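Local coordinates for protein ulvan Lyase-PL25 (Pseudoalteromonas sp. PLSV, PDB 5UAM) that cleaves ulvan, the sulfated cell-wall polysaccharide of green seaweeds, acting as a polysaccharide lyase with a beta-propeller fold, at residues 56-61 with 96-101; 80-85 with 150-155; 431-434 with 438-441; 105-108 with 112-115. All coordinates share one frame; numbering follows the deposited sequence. Where two conformers were deposited one is given.

Overall arrangement
Contacts 1 and 4 are buried, contact 3 is partly buried, and contact 2 lies at the surface. Strand 52-58, which carries half of contact 1, shares its four-stranded sheet with strand 75-81 of contact 2, while the other half of contact 2 belongs to the sheet that holds contact 4. Contacts 3 and 4 are both hairpins between neighbouring strands. The chemistry follows the place: an amide-amide hydrogen bond and a bridging water beside catalytic-region side chains in contact 1; CH-pi packing with bridging water in contact 2; backbone pairing in contacts 3 and 4, with a buried histidine-carboxylate bond only in the latter. Y57 CB touches M441 CE at 3.5 Å, joining contacts 1 and 3.

Contact 1: 56-61 with 96-101; sequences SYQGPK and FDNHGK. With PO4 (phosphate ion), chain E.
Q58 sends its CG away from its backbone N (chi1 178°) and stays extended beyond it, whereas N98 folds its CG back beside its own N, and these torsions bring the two amides together nearly coplanar, 19° apart. Q58 NE2 donates to N98 OD1 at 2.9 Å; the bond is fairly straight (163°) and uses a lone pair in the carbonyl plane. Each atom of this bond has a second partner, V34 O for NE2 and the N of N36 for OD1, which fixes how both amides are turned. At the other end of the Q58 amide, OE1 accepts from a water at 2.6 Å, and the same water accepts from G100 N at 2.9 Å, while K101 CB lies alongside OE1 at 3.6 Å. Residues N98 to K101 form a type I turn whose backbone bond is weak, but K101, bent at its last two torsions, brings NZ back over the N98 carbonyl plane to bond N98 O at 2.8 Å. D97 OD1 accepts from H99 N at 2.9 Å, an Asx turn, and D97 O takes ND1 of the H99 ring. H99 NE2 donates to a phosphate ion, probably from the crystallisation liquor, which H119, R180, H184 and Y222 also bind. N98 and K101 probably bind substrate and H99 is probably the proton donor, so this type I turn with its Asx turn forms part of the lyase active site.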
loop_
_atom_site.group_PDB
_atom_site.type_symbol
_atom_site.label_atom_id
_atom_site.label_comp_id
_atom_site.label_asym_id
_atom_site.label_seq_id
_atom_site.Cartn_x
_atom_site.Cartn_y
_atom_site.Cartn_z
ATOM N N SER A 56 -3.487 1.845 12.145
ATOM C CA SER A 56 -4.741 2.296 11.551
ATOM C C SER A 56 -5.272 1.271 10.557
ATOM O O SER A 56 -4.519 0.541 9.904
ATOM C CB SER A 56 -4.602 3.664 10.884
ATOM O OG SER A 56 -3.841 3.600 9.689
ATOM N N TYR A 57 -6.597 1.233 10.443
ATOM C CA TYR A 57 -7.277 0.253 9.599
ATOM C C TYR A 57 -8.681 0.781 9.304
ATOM O O TYR A 57 -9.151 1.746 9.907
ATOM C CB TYR A 57 -7.340 -1.141 10.281
ATOM C CG TYR A 57 -8.171 -1.093 11.536
ATOM C CD1 TYR A 57 -7.644 -0.605 12.732
ATOM C CD2 TYR A 57 -9.512 -1.466 11.519
ATOM C CE1 TYR A 57 -8.437 -0.482 13.859
ATOM C CE2 TYR A 57 -10.316 -1.357 12.657
ATOM C CZ TYR A 57 -9.764 -0.858 13.821
ATOM O OH TYR A 57 -10.550 -0.753 14.952
ATOM N N GLN A 58 -9.362 0.114 8.372
ATOM C CA GLN A 58 -10.709 0.495 7.967
ATOM C C GLN A 58 -11.752 -0.234 8.814
ATOM O O GLN A 58 -11.809 -1.468 8.834
ATOM C CB GLN A 58 -10.858 0.129 6.498
ATOM C CG GLN A 58 -12.194 0.398 5.912
ATOM C CD GLN A 58 -12.231 -0.080 4.493
ATOM O OE1 GLN A 58 -11.793 0.613 3.584
ATOM N NE2 GLN A 58 -12.707 -1.291 4.292
ATOM N N GLY A 59 -12.591 0.548 9.490
ATOM C CA GLY A 59 -13.617 0.057 10.374
ATOM C C GLY A 59 -15.011 0.287 9.824
ATOM O O GLY A 59 -15.205 0.472 8.616
ATOM N N PRO A 60 -16.018 0.261 10.702
ATOM C CA PRO A 60 -17.408 0.382 10.258
ATOM C C PRO A 60 -17.624 1.586 9.354
ATOM O O PRO A 60 -17.030 2.658 9.545
ATOM C CB PRO A 60 -18.185 0.514 11.572
ATOM C CG PRO A 60 -17.339 -0.249 12.559
ATOM C CD PRO A 60 -15.916 0.052 12.153
ATOM N N LYS A 61 -18.477 1.389 8.351
ATOM C CA LYS A 61 -18.802 2.397 7.349
ATOM C C LYS A 61 -17.552 2.870 6.615
ATOM O O LYS A 61 -17.515 3.979 6.058
ATOM C CB LYS A 61 -19.612 3.557 7.947
ATOM C CG LYS A 61 -20.912 3.106 8.652
ATOM C CD LYS A 61 -21.774 4.301 9.023
ATOM N N PHE A 96 -18.682 -3.016 0.034
ATOM C CA PHE A 96 -17.531 -2.304 0.582
ATOM C C PHE A 96 -16.564 -1.948 -0.536
ATOM O O PHE A 96 -16.231 -2.787 -1.379
ATOM C CB PHE A 96 -16.802 -3.105 1.666
ATOM C CG PHE A 96 -17.606 -3.261 2.928
ATOM C CD1 PHE A 96 -17.874 -2.164 3.732
ATOM C CD2 PHE A 96 -18.133 -4.487 3.287
ATOM C CE1 PHE A 96 -18.646 -2.287 4.863
ATOM C CE2 PHE A 96 -18.898 -4.611 4.432
ATOM C CZ PHE A 96 -19.147 -3.515 5.217
ATOM N N ASP A 97 -16.120 -0.695 -0.536
ATOM C CA ASP A 97 -15.258 -0.177 -1.586
ATOM C C ASP A 97 -13.788 -0.454 -1.295
ATOM O O ASP A 97 -13.073 -0.966 -2.164
ATOM C CB ASP A 97 -15.504 1.325 -1.756
ATOM C CG ASP A 97 -14.605 1.944 -2.802
ATOM O OD1 ASP A 97 -13.383 1.998 -2.579
ATOM O OD2 ASP A 97 -15.143 2.377 -3.846
ATOM N N ASN A 98 -13.339 -0.143 -0.080
ATOM C CA ASN A 98 -12.029 -0.463 0.478
ATOM C C ASN A 98 -10.913 0.452 0.016
ATOM O O ASN A 98 -9.821 0.390 0.591
ATOM C CB ASN A 98 -11.594 -1.916 0.228
ATOM C CG ASN A 98 -12.586 -2.915 0.722
ATOM O OD1 ASN A 98 -13.054 -2.828 1.860
ATOM N ND2 ASN A 98 -12.949 -3.851 -0.130
ATOM N N HIS A 99 -11.120 1.312 -0.971
ATOM C CA HIS A 99 -9.992 2.059 -1.512
ATOM C C HIS A 99 -9.585 3.252 -0.664
ATOM O O HIS A 99 -8.537 3.869 -0.942
ATOM C CB HIS A 99 -10.303 2.542 -2.914
ATOM C CG HIS A 99 -10.286 1.467 -3.941
ATOM N ND1 HIS A 99 -11.212 0.444 -3.970
ATOM C CD2 HIS A 99 -9.448 1.247 -4.980
ATOM C CE1 HIS A 99 -10.950 -0.353 -4.991
ATOM N NE2 HIS A 99 -9.891 0.119 -5.630
ATOM N N GLY A 100 -10.362 3.568 0.358
ATOM C CA GLY A 100 -10.083 4.678 1.232
ATOM C C GLY A 100 -9.657 4.281 2.626
ATOM O O GLY A 100 -9.694 5.110 3.536
ATOM N N LYS A 101 -9.245 3.027 2.808
ATOM C CA LYS A 101 -8.658 2.626 4.078
ATOM C C LYS A 101 -7.471 3.546 4.376
ATOM O O LYS A 101 -6.875 4.111 3.452
ATOM C CB LYS A 101 -8.249 1.151 4.037
ATOM C CG LYS A 101 -7.065 0.879 3.124
ATOM C CD LYS A 101 -6.674 -0.592 3.087
ATOM C CE LYS A 101 -7.568 -1.474 2.238
ATOM N NZ LYS A 101 -7.472 -1.132 0.779
HETATM P P PO4 E . -9.208 0.527 -9.063
HETATM O O1 PO4 E . -10.057 -0.080 -10.162
HETATM O O2 PO4 E . -7.845 0.797 -9.555
HETATM O O3 PO4 E . -9.172 -0.515 -7.970
HETATM O O4 PO4 E . -9.872 1.828 -8.626
HETATM O O HOH W 1 -12.528 2.581 1.970
#

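Contact 2: 80-85 with 150-155; sequences FRAGIS and SQWEDL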
loop_
_atom_site.group_PDB
_atom_site.type_symbol
_atom_site.label_atom_id
_atom_site.label_comp_id
_atom_site.label_asym_id
_atom_site.label_seq_id
_atom_site.Cartn_x
_atom_site.Cartn_y
_atom_site.Cartn_z
ATOM N N PHE A 80 -10.037 4.578 17.958
ATOM C CA PHE A 80 -10.851 5.770 17.836
ATOM C C PHE A 80 -11.080 6.043 16.361
ATOM O O PHE A 80 -10.197 5.810 15.528
ATOM C CB PHE A 80 -10.145 7.004 18.442
ATOM C CG PHE A 80 -9.834 6.882 19.904
ATOM C CD1 PHE A 80 -10.814 7.115 20.837
ATOM C CD2 PHE A 80 -8.561 6.570 20.335
ATOM C CE1 PHE A 80 -10.543 7.015 22.207
ATOM C CE2 PHE A 80 -8.303 6.472 21.709
ATOM C CZ PHE A 80 -9.279 6.699 22.615
ATOM N N ARG A 81 -12.263 6.554 16.046
ATOM C CA ARG A 81 -12.574 6.950 14.676
ATOM C C ARG A 81 -11.919 8.297 14.370
ATOM O O ARG A 81 -12.093 9.267 15.115
ATOM C CB ARG A 81 -14.078 7.058 14.486
ATOM C CG ARG A 81 -14.439 7.430 13.053
ATOM C CD ARG A 81 -15.913 7.339 12.773
ATOM N NE ARG A 81 -16.673 8.336 13.489
ATOM C CZ ARG A 81 -17.947 8.603 13.234
ATOM N NH1 ARG A 81 -18.585 7.953 12.261
ATOM N NH2 ARG A 81 -18.583 9.530 13.934
ATOM N N ALA A 82 -11.187 8.368 13.248
ATOM C CA ALA A 82 -10.446 9.578 12.897
ATOM C C ALA A 82 -11.140 10.453 11.859
ATOM O O ALA A 82 -10.701 11.586 11.645
ATOM C CB ALA A 82 -9.049 9.199 12.372
ATOM N N GLY A 83 -12.189 9.970 11.200
ATOM C CA GLY A 83 -12.839 10.734 10.142
ATOM C C GLY A 83 -14.042 9.984 9.623
ATOM O O GLY A 83 -14.343 8.878 10.071
ATOM N N ILE A 84 -14.733 10.610 8.670
ATOM C CA ILE A 84 -15.996 10.117 8.137
ATOM C C ILE A 84 -15.838 9.968 6.631
ATOM O O ILE A 84 -15.721 10.962 5.908
ATOM C CB ILE A 84 -17.169 11.037 8.496
ATOM C CG1 ILE A 84 -17.334 11.095 10.023
ATOM C CG2 ILE A 84 -18.456 10.566 7.806
ATOM C CD1 ILE A 84 -18.376 12.080 10.494
ATOM N N SER A 85 -15.861 8.730 6.159
ATOM C CA SER A 85 -15.672 8.429 4.750
ATOM C C SER A 85 -16.983 8.407 3.973
ATOM O O SER A 85 -17.963 7.778 4.384
ATOM C CB SER A 85 -15.025 7.058 4.588
ATOM O OG SER A 85 -14.933 6.739 3.207
ATOM N N SER A 150 -6.992 10.388 20.297
ATOM C CA SER A 150 -8.393 10.324 20.713
ATOM C C SER A 150 -9.289 11.375 20.068
ATOM O O SER A 150 -10.518 11.215 20.102
ATOM C CB SER A 150 -8.509 10.411 22.240
ATOM O OG SER A 150 -8.159 11.698 22.728
ATOM N N GLN A 151 -8.742 12.452 19.512
ATOM C CA GLN A 151 -9.561 13.543 18.992
ATOM C C GLN A 151 -8.971 14.054 17.688
ATOM O O GLN A 151 -7.751 14.206 17.570
ATOM C CB GLN A 151 -9.647 14.719 19.984
ATOM C CG GLN A 151 -10.193 14.395 21.342
ATOM C CD GLN A 151 -10.154 15.629 22.254
ATOM O OE1 GLN A 151 -10.236 16.765 21.779
ATOM N NE2 GLN A 151 -9.988 15.411 23.553
ATOM N N TRP A 152 -9.853 14.335 16.724
ATOM C CA TRP A 152 -9.476 14.574 15.338
ATOM C C TRP A 152 -10.191 15.793 14.773
ATOM O O TRP A 152 -11.296 16.147 15.197
ATOM C CB TRP A 152 -9.835 13.325 14.493
ATOM C CG TRP A 152 -9.013 12.189 14.976
ATOM C CD1 TRP A 152 -9.287 11.360 16.032
ATOM C CD2 TRP A 152 -7.734 11.828 14.497
ATOM N NE1 TRP A 152 -8.239 10.485 16.215
ATOM C CE2 TRP A 152 -7.271 10.761 15.287
ATOM C CE3 TRP A 152 -6.930 12.284 13.450
ATOM C CZ2 TRP A 152 -6.024 10.179 15.082
ATOM C CZ3 TRP A 152 -5.701 11.690 13.242
ATOM C CH2 TRP A 152 -5.262 10.645 14.064
ATOM N N GLU A 153 -9.555 16.424 13.797
ATOM C CA GLU A 153 -10.196 17.471 13.027
ATOM C C GLU A 153 -9.912 17.254 11.550
ATOM O O GLU A 153 -8.880 16.698 11.155
ATOM C CB GLU A 153 -9.762 18.871 13.468
ATOM C CG GLU A 153 -8.298 19.155 13.253
ATOM C CD GLU A 153 -7.862 20.502 13.836
ATOM O OE1 GLU A 153 -8.676 21.135 14.546
ATOM O OE2 GLU A 153 -6.709 20.922 13.576
ATOM N N ASP A 154 -10.858 17.701 10.742
ATOM C CA ASP A 154 -10.744 17.605 9.305
ATOM C C ASP A 154 -9.862 18.723 8.762
ATOM O O ASP A 154 -10.009 19.895 9.140
ATOM C CB ASP A 154 -12.139 17.714 8.688
ATOM C CG ASP A 154 -13.088 16.659 9.212
ATOM O OD1 ASP A 154 -12.660 15.494 9.330
ATOM O OD2 ASP A 154 -14.257 16.986 9.537
ATOM N N LEU A 155 -8.973 18.403 7.833
ATOM C CA LEU A 155 -8.320 19.456 7.055
ATOM C C LEU A 155 -8.788 19.486 5.614
ATOM O O LEU A 155 -8.981 20.556 5.045
ATOM C CB LEU A 155 -6.796 19.283 7.064
ATOM C CG LEU A 155 -6.130 19.282 8.436
ATOM C CD1 LEU A 155 -4.617 19.252 8.282
ATOM C CD2 LEU A 155 -6.557 20.506 9.249
HETATM O O HOH W 2 -11.766 14.133 11.476
HETATM O O HOH W 3 -14.543 13.627 8.771
#
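A82 lies over one face of the W152 indole, and this is where the two segments pack most closely. Its CA sits 3.7 Å from the centroid of the five-membered ring, 14° off the normal, a CH-pi contact, and its CB reaches W152 CD2 at 3.6 Å. With CG turned away from the carbonyl carbon (chi1 -64°), W152 presents a ring face to the alanine, and its own CB comes within 3.4 Å of A82 O. The indole NE1 is bonded to I149 O, while I66, I112, I114 and A141 also touch the W152 side chain. A second CH-pi contact lies at the other pair: S150 CA stands 3.8 Å from the F80 ring centroid, almost on the normal, with S150 CB near F80 CZ. Both segments come from end strands of four-stranded antiparallel sheets, 75-81 and 152-154, so the contact joins the edges of two neighbouring blades of the beta-propeller by side-chain packing. An alanine in place of W152 would probably strip A82 of its aromatic partner and open a gap between these two blades. The D154 end differs in kind, for here water does the joining. D154 OD1 accepts from two waters, each at 2.7 Å; one also donates to A82 O at 2.8 Å, and the other accepts from I84 N. Beside this exposed carboxylate the segments do not touch directly, and R81 turns away from W152 to form a salt bridge with D63.

Contact 3: 431-434 with 438-441; sequences AEKV and GIKM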
loop_
_atom_site.group_PDB
_atom_site.type_symbol
_atom_site.label_atom_id
_atom_site.label_comp_id
_atom_site.label_asym_id
_atom_site.label_seq_id
_atom_site.Cartn_x
_atom_site.Cartn_y
_atom_site.Cartn_z
ATOM N N ALA A 431 -5.504 -8.517 9.176
ATOM C CA ALA A 431 -6.955 -8.595 9.351
ATOM C C ALA A 431 -7.425 -9.999 9.021
ATOM O O ALA A 431 -7.130 -10.528 7.949
ATOM C CB ALA A 431 -7.647 -7.578 8.436
ATOM N N GLU A 432 -8.170 -10.598 9.942
ATOM C CA GLU A 432 -8.652 -11.974 9.803
ATOM C C GLU A 432 -10.028 -11.918 9.144
ATOM O O GLU A 432 -11.066 -11.825 9.805
ATOM C CB GLU A 432 -8.719 -12.638 11.179
ATOM C CG GLU A 432 -9.239 -14.059 11.209
ATOM C CD GLU A 432 -9.465 -14.548 12.614
ATOM O OE1 GLU A 432 -9.470 -13.717 13.550
ATOM O OE2 GLU A 432 -9.623 -15.758 12.791
ATOM N N LYS A 433 -10.045 -11.951 7.815
ATOM C CA LYS A 433 -11.294 -11.864 7.070
ATOM C C LYS A 433 -12.047 -13.180 7.160
ATOM O O LYS A 433 -11.552 -14.222 6.717
ATOM C CB LYS A 433 -11.001 -11.540 5.613
ATOM C CG LYS A 433 -10.288 -10.221 5.429
ATOM C CD LYS A 433 -10.220 -9.829 3.975
ATOM C CE LYS A 433 -9.252 -10.697 3.211
ATOM N NZ LYS A 433 -9.154 -10.286 1.779
ATOM N N VAL A 434 -13.254 -13.128 7.719
ATOM C CA VAL A 434 -14.133 -14.285 7.809
ATOM C C VAL A 434 -15.414 -13.923 7.076
ATOM O O VAL A 434 -15.724 -14.493 6.027
ATOM C CB VAL A 434 -14.386 -14.674 9.272
ATOM C CG1 VAL A 434 -15.263 -15.907 9.366
ATOM C CG2 VAL A 434 -13.065 -14.933 9.948
ATOM N N GLY A 438 -17.018 -7.073 11.297
ATOM C CA GLY A 438 -16.560 -7.658 12.551
ATOM C C GLY A 438 -15.202 -8.319 12.467
ATOM O O GLY A 438 -14.947 -9.321 13.146
ATOM N N ILE A 439 -14.310 -7.773 11.653
ATOM C CA ILE A 439 -13.043 -8.417 11.362
ATOM C C ILE A 439 -12.046 -8.122 12.472
ATOM O O ILE A 439 -11.822 -6.959 12.843
ATOM C CB ILE A 439 -12.514 -7.942 9.996
ATOM C CG1 ILE A 439 -13.445 -8.406 8.890
ATOM C CG2 ILE A 439 -11.096 -8.468 9.753
ATOM C CD1 ILE A 439 -13.162 -7.808 7.548
ATOM N N LYS A 440 -11.428 -9.179 12.988
ATOM C CA LYS A 440 -10.433 -9.057 14.042
ATOM C C LYS A 440 -9.100 -8.593 13.476
ATOM O O LYS A 440 -8.641 -9.061 12.422
ATOM C CB LYS A 440 -10.273 -10.376 14.792
ATOM C CG LYS A 440 -11.509 -10.730 15.579
ATOM C CD LYS A 440 -11.318 -12.058 16.311
ATOM C CE LYS A 440 -12.534 -12.446 17.131
ATOM N NZ LYS A 440 -13.665 -12.868 16.266
ATOM N N MET A 441 -8.510 -7.627 14.171
ATOM C CA MET A 441 -7.301 -6.929 13.751
ATOM C C MET A 441 -6.159 -7.304 14.684
ATOM O O MET A 441 -6.316 -7.273 15.918
ATOM C CB MET A 441 -7.539 -5.430 13.829
ATOM C CG MET A 441 -8.729 -4.918 13.045
ATOM S SD MET A 441 -8.647 -5.313 11.284
ATOM C CE MET A 441 -7.061 -4.576 10.854
HETATM O O HOH W 4 -12.067 -11.968 12.316
#
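Strands 431-433 and 439-441 run antiparallel, their short axes 159° apart in direction and 4.9 Å apart at closest approach, with E432 N donating to K440 O at 3.0 Å (173°). They form a beta hairpin in a four-stranded sheet that also takes in strand 30-33 from near the start of the chain. Pairing of the first and last parts of the chain within one blade is consistent with the closure known from many beta-propellers. Against strand 30-33, G438 and I439 both face G33, a G1 beta bulge. Within the hairpin a water stands between the strands: it donates to E432 O at 2.7 Å and accepts from K440 N at 2.9 Å. On one face of the sheet A431 CB meets M441 SD at 3.8 Å; the methionine's bend at chi2 brings SD there, and the bend at chi3 keeps CE beside it. I439 CG2 touches the same A431 CB and comes to 3.4 Å from E432 O. P37 touches both A431 and I439. On the other face E432 and K440 lie side by side, pointing the same way, but their charged atoms do not meet; E432 OE1 is hydrogen-bonded to Y442 OH, and K440 makes a cation-pi contact with Y28. Between them the carboxylate oxygen E432 OE1 rests against the aliphatic part of the lysine, 3.7 Å from K440 CB.

Contact 4: 105-108 with 112-115; sequences LIDD and IHIF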
loop_
_atom_site.group_PDB
_atom_site.type_symbol
_atom_site.label_atom_id
_atom_site.label_comp_id
_atom_site.label_asym_id
_atom_site.label_seq_id
_atom_site.Cartn_x
_atom_site.Cartn_y
_atom_site.Cartn_z
ATOM N N LEU A 105 0.704 9.311 8.937
ATOM C CA LEU A 105 1.976 10.015 9.004
ATOM C C LEU A 105 2.032 10.814 10.303
ATOM O O LEU A 105 1.049 11.465 10.669
ATOM C CB LEU A 105 2.133 10.948 7.786
ATOM C CG LEU A 105 3.443 11.724 7.673
ATOM C CD1 LEU A 105 3.810 11.905 6.216
ATOM C CD2 LEU A 105 3.340 13.095 8.353
ATOM N N ILE A 106 3.183 10.813 10.970
ATOM C CA ILE A 106 3.397 11.645 12.162
ATOM C C ILE A 106 4.310 12.800 11.768
ATOM O O ILE A 106 5.430 12.569 11.296
ATOM C CB ILE A 106 3.999 10.855 13.337
ATOM C CG1 ILE A 106 3.111 9.669 13.674
ATOM C CG2 ILE A 106 4.217 11.793 14.545
ATOM C CD1 ILE A 106 3.670 8.781 14.796
ATOM N N ASP A 107 3.842 14.036 11.927
ATOM C CA ASP A 107 4.638 15.182 11.505
ATOM C C ASP A 107 5.678 15.560 12.563
ATOM O O ASP A 107 5.714 15.015 13.670
ATOM C CB ASP A 107 3.751 16.337 11.020
ATOM C CG ASP A 107 3.042 17.084 12.119
ATOM O OD1 ASP A 107 3.515 17.116 13.277
ATOM O OD2 ASP A 107 1.973 17.675 11.808
ATOM N N ASP A 108 6.556 16.499 12.207
ATOM C CA ASP A 108 7.644 16.906 13.093
ATOM C C ASP A 108 7.173 17.630 14.352
ATOM O O ASP A 108 7.985 17.845 15.259
ATOM C CB ASP A 108 8.601 17.818 12.342
ATOM C CG ASP A 108 9.639 17.058 11.555
ATOM O OD1 ASP A 108 9.578 15.803 11.475
ATOM O OD2 ASP A 108 10.530 17.742 11.009
ATOM N N ILE A 112 -0.623 13.548 14.392
ATOM C CA ILE A 112 -0.848 12.349 13.602
ATOM C C ILE A 112 -1.818 12.709 12.490
ATOM O O ILE A 112 -2.905 13.246 12.744
ATOM C CB ILE A 112 -1.383 11.211 14.483
ATOM C CG1 ILE A 112 -0.416 10.979 15.654
ATOM C CG2 ILE A 112 -1.566 9.927 13.673
ATOM C CD1 ILE A 112 -1.019 10.283 16.804
ATOM N N HIS A 113 -1.422 12.418 11.258
ATOM C CA HIS A 113 -2.229 12.662 10.079
ATOM C C HIS A 113 -2.753 11.346 9.543
ATOM O O HIS A 113 -2.027 10.353 9.504
ATOM C CB HIS A 113 -1.365 13.281 8.992
ATOM C CG HIS A 113 -0.857 14.633 9.346
ATOM N ND1 HIS A 113 -1.388 15.794 8.833
ATOM C CD2 HIS A 113 0.115 15.008 10.206
ATOM C CE1 HIS A 113 -0.744 16.829 9.340
ATOM N NE2 HIS A 113 0.177 16.373 10.173
ATOM N N ILE A 114 -4.013 11.363 9.116
ATOM C CA ILE A 114 -4.664 10.213 8.513
ATOM C C ILE A 114 -5.226 10.662 7.165
ATOM O O ILE A 114 -6.016 11.606 7.097
ATOM C CB ILE A 114 -5.763 9.631 9.423
ATOM C CG1 ILE A 114 -5.136 9.020 10.686
ATOM C CG2 ILE A 114 -6.611 8.605 8.674
ATOM C CD1 ILE A 114 -4.403 7.738 10.472
ATOM N N PHE A 115 -4.782 10.021 6.091
ATOM C CA PHE A 115 -5.309 10.240 4.751
ATOM C C PHE A 115 -6.212 9.056 4.422
ATOM O O PHE A 115 -5.846 7.914 4.694
ATOM C CB PHE A 115 -4.143 10.337 3.761
ATOM C CG PHE A 115 -3.148 11.398 4.125
ATOM C CD1 PHE A 115 -3.319 12.710 3.723
ATOM C CD2 PHE A 115 -2.051 11.087 4.885
ATOM C CE1 PHE A 115 -2.398 13.689 4.055
ATOM C CE2 PHE A 115 -1.123 12.064 5.227
ATOM C CZ PHE A 115 -1.303 13.361 4.811
#
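H113 meets the neighbouring strand from its first side-chain atom onward: CB stands 3.5 Å from L105 O, the carbonyl that also accepts from H113 N at 2.7 Å, and CG is still near that oxygen at 3.9 Å. With CG beside the backbone N (chi1 -65°), the ring lies alongside L105, and its CD2 faces L105 CD2 at 4.2 Å. At the tip NE2 donates to D107 OD2 at 2.8 Å, nearly straight (170°), with H113 CD2 and CE1 flanking that oxygen. OD2 lies in the ring plane, but the ring nitrogen reaches it from above the carboxylate plane, the two planes being 61° apart. ND1 is bonded to H140 NE2. L105 N returns a bond to H113 O at 3.0 Å, completing the hydrogen-bonded antiparallel pair of this hairpin, whose strand 103-106 is an edge strand of its four-stranded blade. D107 OD1 accepts from the N atoms of E109 and Y111, so one carboxylate holds both the turn and the histidine. A leucine in place of H113 would probably leave D107 OD2 and H140 NE2 without their buried polar mates. L105 CB meets the F115 ring edge at CE2. On the face of the sheet that carries I106 and I112, their CG1 atoms are 4.3 Å apart, and both side chains touch Y54.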